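Local coordinates for uncharacterized protein UL16 (Human herpesvirus 5 strain ad169, PDB 2WY3) that helps cytomegalovirus escape natural killer cells by sequestering the stress ligands ULBP1 and ULBP2 inside the cell, away from their activating receptor KLRK1, at residues Val51-Gln56 / Thr100-Thr105; Arg74-Ile79 / Ile83-Leu88. One frame throughout, in Å; residues are numbered along the deposited sequence.

Interaction 1: Val51-Gln56 / Thr100-Thr105; sequences VAFTWQ and TSRMVT
Arg-102 sends its NH1 over one face of the Phe-53 ring, with Phe-53 CD2 the nearest ring atom at 3.6 Å and CE2 following at 3.8 Å. The guanidinium is turned edge-on, its plane 80° from that of the ring, so the group stands on the ring through one nitrogen instead of lying flat against it. Arg-102 CZ is 5.3 Å from the Phe-53 ring centroid and 29° off the ring normal, a long cation-pi pairing that is at most weakly attractive. Firmer bonds fix the group from other directions: Tyr-112 OH hydrogen-bonds NH1, and Asn-82 OD1 receives NE. The bend at chi3 (86°) turns the guanidinium out of the line of its aliphatic chain. Tyr-112 also stacks on Phe-53, so it touches both partners of the pair. The opposite face of the ring has the backbone N of Trp-55 above its rim.

The setting is the interior of an immunoglobulin-like beta sandwich. Strand 49-55 belongs to the six-stranded mixed sheet and strand 95-102 to the three-stranded antiparallel one; with no hydrogen bond crossing between Val-51-Gln-56 and Thr-100-Thr-105, side chains alone bridge them. Val-51 and Thr-100 have the closest CA pair, 8.2 Å apart, and both start their side chains toward the other strand. The two side chains run past one another head to tail, Val-51 CG2 lying 3.8 Å from Thr-100 OG1 and Val-51 CG1 only slightly farther away. Thr-100 OG1 sits anti to its carbonyl carbon, a placement that lets this buried hydroxyl meet the valine methyls while accepting a hydrogen bond from Trp-65 NE1. On the same inner surface Val-51 packs against Cys-114, half of the disulfide with Cys-38.

Interaction 2: Arg74-Ile79 / Ile83-Leu88; sequences RNFSDI and ILQDGL. With NAG (2-acetamido-2-deoxy-beta-D-glucopyranose), chain L.
The amide planes of Asn-75 and Gln-85 are inclined by 37°, and the groups cross at a slant. Gln-85 NE2 donates to Asn-75 OD1 over 2.9 Å; the donor lies in the Asn-75 carbonyl plane, on a lone pair, whereas OD1 is 19° out of the Gln-85 amide plane. A classic beta bulge, with Ile-83 and Leu-84 both facing Ser-101, interrupts strand 82-89; from that strand Gln-85 reaches to the loop after strand 71-74 in this immunoglobulin-like sandwich. Its CG, anti to the backbone N (chi1 -172°), sends the chain out to the loop, with a bend at the second torsion. Gln-85 OE1 accepts the backbone N of Phe-76 over 3.0 Å, in a fairly straight bond whose donor is tilted from the carbonyl plane. Two bonds, one donated and one accepted, to neighbouring loop residues thus set the rotation of the glutamine amide, and Asn-82 ND2 adds a weak one to OE1. The Phe-76 ring stands nearly perpendicular to the amide, and its CB approaches Gln-85 OE1 to 3.5 Å; Trp-65 meets this ring edge-to-face.

The glycan is bonded from Asn-75 ND2 to C1 of N-acetylglucosamine, while OD1 of the same amide accepts Gln-85 NE2. Ile-79 borders both the glutamine and the sugar: CG2 is 4.1 Å from Gln-85 OE1, and CD1 lies 3.7 Å from O6 of the sugar.

Both segments of interaction 2 fall between the two segments of interaction 1 in the chain, and the centres of the two contacts are 10 Å apart. Neighbouring antiparallel strands 82-89 and 95-102 of the three-stranded sheet supply one segment to each, joined by probable hydrogen bonds from Ile-83 N to Ser-101 O (2.7 Å) and from Ser-101 N to Leu-84 O (2.8 Å). From this sheet, interaction 1 crosses to strand 49-55 of the six-stranded sheet and interaction 2 to the loop after strand 71-74. Arg-102 also packs on Phe-76, NH2 to CD2 3.5 Å. The two therefore link the sandwich halves from its buried interior to its glycosylated surface.

Interaction 1: Val51-Gln56 / Thr100-Thr105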
loop_
_atom_site.group_PDB
_atom_site.type_symbol
_atom_site.label_atom_id
_atom_site.label_comp_id
_atom_site.label_asym_id
_atom_site.label_seq_id
_atom_site.Cartn_x
_atom_site.Cartn_y
_atom_site.Cartn_z
ATOM N N VAL B 51 -16.572 2.559 -0.757
ATOM C CA VAL B 51 -16.135 3.283 -1.943
ATOM C C VAL B 51 -17.228 3.222 -3.009
ATOM O O VAL B 51 -17.698 2.143 -3.356
ATOM C CB VAL B 51 -14.847 2.668 -2.532
ATOM C CG1 VAL B 51 -14.359 3.497 -3.698
ATOM C CG2 VAL B 51 -13.755 2.565 -1.458
ATOM N N ALA B 52 -17.628 4.392 -3.502
ATOM C CA ALA B 52 -18.591 4.487 -4.593
ATOM C C ALA B 52 -17.858 4.695 -5.911
ATOM O O ALA B 52 -16.901 5.466 -5.975
ATOM C CB ALA B 52 -19.554 5.663 -4.342
ATOM N N PHE B 53 -18.317 4.013 -6.959
ATOM C CA PHE B 53 -17.753 4.165 -8.297
ATOM C C PHE B 53 -18.817 4.681 -9.266
ATOM O O PHE B 53 -19.814 3.993 -9.530
ATOM C CB PHE B 53 -17.212 2.819 -8.814
ATOM C CG PHE B 53 -16.925 2.811 -10.303
ATOM C CD1 PHE B 53 -16.155 3.803 -10.881
ATOM C CD2 PHE B 53 -17.437 1.808 -11.117
ATOM C CE1 PHE B 53 -15.891 3.812 -12.250
ATOM C CE2 PHE B 53 -17.175 1.799 -12.489
ATOM C CZ PHE B 53 -16.405 2.805 -13.058
ATOM N N THR B 54 -18.605 5.876 -9.803
ATOM C CA THR B 54 -19.548 6.446 -10.775
ATOM C C THR B 54 -18.905 6.371 -12.162
ATOM O O THR B 54 -17.835 6.926 -12.379
ATOM C CB THR B 54 -19.881 7.923 -10.411
ATOM O OG1 THR B 54 -20.492 7.984 -9.108
ATOM C CG2 THR B 54 -20.827 8.537 -11.437
ATOM N N TRP B 55 -19.549 5.684 -13.104
ATOM C CA TRP B 55 -18.964 5.462 -14.433
ATOM C C TRP B 55 -18.776 6.778 -15.193
ATOM O O TRP B 55 -19.664 7.624 -15.192
ATOM C CB TRP B 55 -19.905 4.559 -15.242
ATOM C CG TRP B 55 -19.316 4.024 -16.504
ATOM C CD1 TRP B 55 -17.999 3.718 -16.748
ATOM C CD2 TRP B 55 -20.037 3.692 -17.689
ATOM N NE1 TRP B 55 -17.866 3.209 -18.038
ATOM C CE2 TRP B 55 -19.105 3.192 -18.629
ATOM C CE3 TRP B 55 -21.389 3.755 -18.046
ATOM C CZ2 TRP B 55 -19.487 2.770 -19.908
ATOM C CZ3 TRP B 55 -21.763 3.345 -19.321
ATOM C CH2 TRP B 55 -20.815 2.852 -20.232
ATOM N N GLN B 56 -17.626 6.948 -15.847
ATOM C CA GLN B 56 -17.372 8.193 -16.576
ATOM C C GLN B 56 -18.475 8.485 -17.581
ATOM O O GLN B 56 -18.818 9.643 -17.814
ATOM C CB GLN B 56 -16.036 8.145 -17.330
ATOM C CG GLN B 56 -15.680 9.472 -18.018
ATOM C CD GLN B 56 -14.335 9.429 -18.734
ATOM O OE1 GLN B 56 -13.635 8.431 -18.686
ATOM N NE2 GLN B 56 -13.969 10.528 -19.392
ATOM N N THR B 100 -8.591 0.029 -3.442
ATOM C CA THR B 100 -9.317 -0.328 -4.650
ATOM C C THR B 100 -8.353 -0.245 -5.827
ATOM O O THR B 100 -7.963 0.848 -6.238
ATOM C CB THR B 100 -10.505 0.630 -4.903
ATOM O OG1 THR B 100 -11.326 0.704 -3.721
ATOM C CG2 THR B 100 -11.341 0.138 -6.093
ATOM N N SER B 101 -7.959 -1.399 -6.351
ATOM C CA SER B 101 -7.082 -1.458 -7.517
ATOM C C SER B 101 -7.783 -2.272 -8.591
ATOM O O SER B 101 -8.255 -3.372 -8.330
ATOM C CB SER B 101 -5.737 -2.099 -7.140
ATOM O OG SER B 101 -4.901 -2.258 -8.276
ATOM N N ARG B 102 -7.855 -1.730 -9.800
ATOM C CA ARG B 102 -8.564 -2.391 -10.881
ATOM C C ARG B 102 -7.823 -2.186 -12.181
ATOM O O ARG B 102 -7.087 -1.209 -12.331
ATOM C CB ARG B 102 -9.968 -1.784 -11.040
ATOM C CG ARG B 102 -10.685 -1.500 -9.736
ATOM C CD ARG B 102 -12.088 -0.959 -10.008
ATOM N NE ARG B 102 -13.062 -2.029 -10.195
ATOM C CZ ARG B 102 -14.315 -1.850 -10.606
ATOM N NH1 ARG B 102 -14.758 -0.635 -10.920
ATOM N NH2 ARG B 102 -15.126 -2.895 -10.721
ATOM N N MET B 103 -8.043 -3.091 -13.128
ATOM C CA MET B 103 -7.598 -2.872 -14.493
ATOM C C MET B 103 -8.345 -1.663 -15.039
ATOM O O MET B 103 -9.533 -1.489 -14.770
ATOM C CB MET B 103 -7.871 -4.107 -15.358
ATOM C CG MET B 103 -7.148 -5.346 -14.848
ATOM S SD MET B 103 -7.411 -6.779 -15.913
ATOM C CE MET B 103 -9.186 -6.925 -15.862
ATOM N N VAL B 104 -7.639 -0.824 -15.785
ATOM C CA VAL B 104 -8.236 0.371 -16.366
ATOM C C VAL B 104 -8.792 0.064 -17.757
ATOM O O VAL B 104 -8.057 -0.325 -18.668
ATOM C CB VAL B 104 -7.223 1.531 -16.445
ATOM C CG1 VAL B 104 -7.864 2.756 -17.082
ATOM C CG2 VAL B 104 -6.709 1.870 -15.049
ATOM N N THR B 105 -10.105 0.201 -17.896
ATOM C CA THR B 105 -10.788 -0.106 -19.143
ATOM C C THR B 105 -11.912 0.891 -19.347
ATOM O O THR B 105 -12.220 1.682 -18.453
ATOM C CB THR B 105 -11.444 -1.499 -19.099
ATOM O OG1 THR B 105 -12.559 -1.463 -18.198
ATOM C CG2 THR B 105 -10.443 -2.557 -18.625
#

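Interaction 2: Arg74-Ile79 / Ile83-Leu88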
loop_
_atom_site.group_PDB
_atom_site.type_symbol
_atom_site.label_atom_id
_atom_site.label_comp_id
_atom_site.label_asym_id
_atom_site.label_seq_id
_atom_site.Cartn_x
_atom_site.Cartn_y
_atom_site.Cartn_z
ATOM N N ARG B 74 -19.945 -5.941 1.243
ATOM C CA ARG B 74 -20.553 -5.791 -0.072
ATOM C C ARG B 74 -19.467 -5.598 -1.118
ATOM O O ARG B 74 -18.642 -4.705 -0.975
ATOM C CB ARG B 74 -21.515 -4.597 -0.082
ATOM C CG ARG B 74 -22.199 -4.361 -1.420
ATOM C CD ARG B 74 -23.163 -3.190 -1.339
ATOM N NE ARG B 74 -23.647 -2.775 -2.651
ATOM C CZ ARG B 74 -24.857 -2.269 -2.865
ATOM N NH1 ARG B 74 -25.225 -1.916 -4.089
ATOM N NH2 ARG B 74 -25.702 -2.124 -1.851
ATOM N N ASN B 75 -19.459 -6.437 -2.159
ATOM C CA ASN B 75 -18.519 -6.269 -3.272
ATOM C C ASN B 75 -19.085 -5.338 -4.332
ATOM O O ASN B 75 -20.301 -5.173 -4.428
ATOM C CB ASN B 75 -18.248 -7.606 -3.979
ATOM C CG ASN B 75 -17.410 -8.563 -3.157
ATOM O OD1 ASN B 75 -16.319 -8.221 -2.704
ATOM N ND2 ASN B 75 -17.925 -9.787 -2.984
ATOM N N PHE B 76 -18.215 -4.758 -5.154
ATOM C CA PHE B 76 -18.672 -4.199 -6.422
ATOM C C PHE B 76 -19.514 -5.276 -7.129
ATOM O O PHE B 76 -19.212 -6.472 -7.038
ATOM C CB PHE B 76 -17.481 -3.837 -7.315
ATOM C CG PHE B 76 -16.871 -2.484 -7.029
ATOM C CD1 PHE B 76 -17.655 -1.430 -6.583
ATOM C CD2 PHE B 76 -15.511 -2.267 -7.255
ATOM C CE1 PHE B 76 -17.098 -0.167 -6.346
ATOM C CE2 PHE B 76 -14.944 -1.025 -7.032
ATOM C CZ PHE B 76 -15.738 0.035 -6.572
ATOM N N SER B 77 -20.553 -4.850 -7.841
ATOM C CA SER B 77 -21.414 -5.778 -8.578
ATOM C C SER B 77 -20.642 -6.516 -9.668
ATOM O O SER B 77 -20.999 -7.638 -10.042
ATOM C CB SER B 77 -22.605 -5.037 -9.191
ATOM O OG SER B 77 -22.170 -4.096 -10.159
ATOM N N ASP B 78 -19.601 -5.877 -10.193
ATOM C CA ASP B 78 -18.730 -6.504 -11.180
ATOM C C ASP B 78 -17.295 -6.517 -10.684
ATOM O O ASP B 78 -16.619 -5.482 -10.673
ATOM C CB ASP B 78 -18.808 -5.778 -12.527
ATOM C CG ASP B 78 -18.048 -6.506 -13.625
ATOM O OD1 ASP B 78 -17.182 -7.353 -13.300
ATOM O OD2 ASP B 78 -18.321 -6.239 -14.817
ATOM N N ILE B 79 -16.824 -7.691 -10.277
ATOM C CA ILE B 79 -15.491 -7.793 -9.699
ATOM C C ILE B 79 -14.433 -8.316 -10.663
ATOM O O ILE B 79 -13.285 -8.514 -10.267
ATOM C CB ILE B 79 -15.484 -8.666 -8.430
ATOM C CG1 ILE B 79 -15.846 -10.119 -8.767
ATOM C CG2 ILE B 79 -16.435 -8.088 -7.393
ATOM C CD1 ILE B 79 -15.794 -11.040 -7.555
ATOM N N ILE B 83 -8.291 -6.030 -8.924
ATOM C CA ILE B 83 -6.998 -6.589 -8.531
ATOM C C ILE B 83 -6.969 -6.668 -7.004
ATOM O O ILE B 83 -6.485 -7.648 -6.412
ATOM C CB ILE B 83 -5.852 -5.684 -9.024
ATOM C CG1 ILE B 83 -5.821 -5.688 -10.559
ATOM C CG2 ILE B 83 -4.500 -6.136 -8.429
ATOM C CD1 ILE B 83 -5.011 -4.572 -11.175
ATOM N N LEU B 84 -7.484 -5.615 -6.378
ATOM C CA LEU B 84 -7.613 -5.552 -4.931
ATOM C C LEU B 84 -8.838 -4.722 -4.573
ATOM O O LEU B 84 -9.057 -3.640 -5.130
ATOM C CB LEU B 84 -6.375 -4.924 -4.307
ATOM C CG LEU B 84 -6.305 -4.822 -2.774
ATOM C CD1 LEU B 84 -6.532 -6.181 -2.113
ATOM C CD2 LEU B 84 -4.941 -4.270 -2.379
ATOM N N GLN B 85 -9.628 -5.228 -3.634
ATOM C CA GLN B 85 -10.834 -4.530 -3.198
ATOM C C GLN B 85 -11.117 -4.927 -1.748
ATOM O O GLN B 85 -12.044 -5.696 -1.461
ATOM C CB GLN B 85 -12.011 -4.913 -4.105
ATOM C CG GLN B 85 -13.299 -4.097 -3.866
ATOM C CD GLN B 85 -14.539 -4.994 -3.873
ATOM O OE1 GLN B 85 -15.287 -5.034 -4.852
ATOM N NE2 GLN B 85 -14.750 -5.725 -2.772
ATOM N N ASP B 86 -10.308 -4.402 -0.834
ATOM C CA ASP B 86 -10.339 -4.853 0.548
ATOM C C ASP B 86 -9.684 -3.807 1.431
ATOM O O ASP B 86 -9.032 -2.882 0.938
ATOM C CB ASP B 86 -9.557 -6.174 0.640
ATOM C CG ASP B 86 -9.893 -6.992 1.881
ATOM O OD1 ASP B 86 -10.769 -6.601 2.682
ATOM O OD2 ASP B 86 -9.266 -8.056 2.041
ATOM N N GLY B 87 -9.842 -3.959 2.740
ATOM C CA GLY B 87 -9.227 -3.036 3.673
ATOM C C GLY B 87 -8.110 -3.724 4.436
ATOM O O GLY B 87 -7.991 -4.952 4.420
ATOM N N LEU B 88 -7.283 -2.932 5.103
ATOM C CA LEU B 88 -6.297 -3.492 6.022
ATOM C C LEU B 88 -6.014 -2.493 7.131
ATOM O O LEU B 88 -6.106 -1.292 6.930
ATOM C CB LEU B 88 -5.014 -3.879 5.292
ATOM C CG LEU B 88 -4.111 -2.846 4.626
ATOM C CD1 LEU B 88 -3.469 -1.908 5.639
ATOM C CD2 LEU B 88 -3.032 -3.606 3.868
HETATM C C1 NAG L . -17.030 -10.769 -2.404
HETATM C C2 NAG L . -17.890 -11.711 -1.550
HETATM C C3 NAG L . -17.065 -12.878 -1.022
HETATM C C4 NAG L . -16.363 -13.573 -2.172
HETATM C C5 NAG L . -15.543 -12.570 -2.972
HETATM C C6 NAG L . -14.890 -13.227 -4.187
HETATM C C7 NAG L . -19.766 -10.661 -0.396
HETATM C C8 NAG L . -20.263 -10.076 0.895
HETATM N N2 NAG L . -18.491 -11.042 -0.417
HETATM O O3 NAG L . -17.902 -13.787 -0.336
HETATM O O4 NAG L . -15.510 -14.560 -1.649
HETATM O O5 NAG L . -16.363 -11.505 -3.415
HETATM O O6 NAG L . -15.890 -13.727 -5.057
HETATM O O7 NAG L . -20.525 -10.754 -1.362
#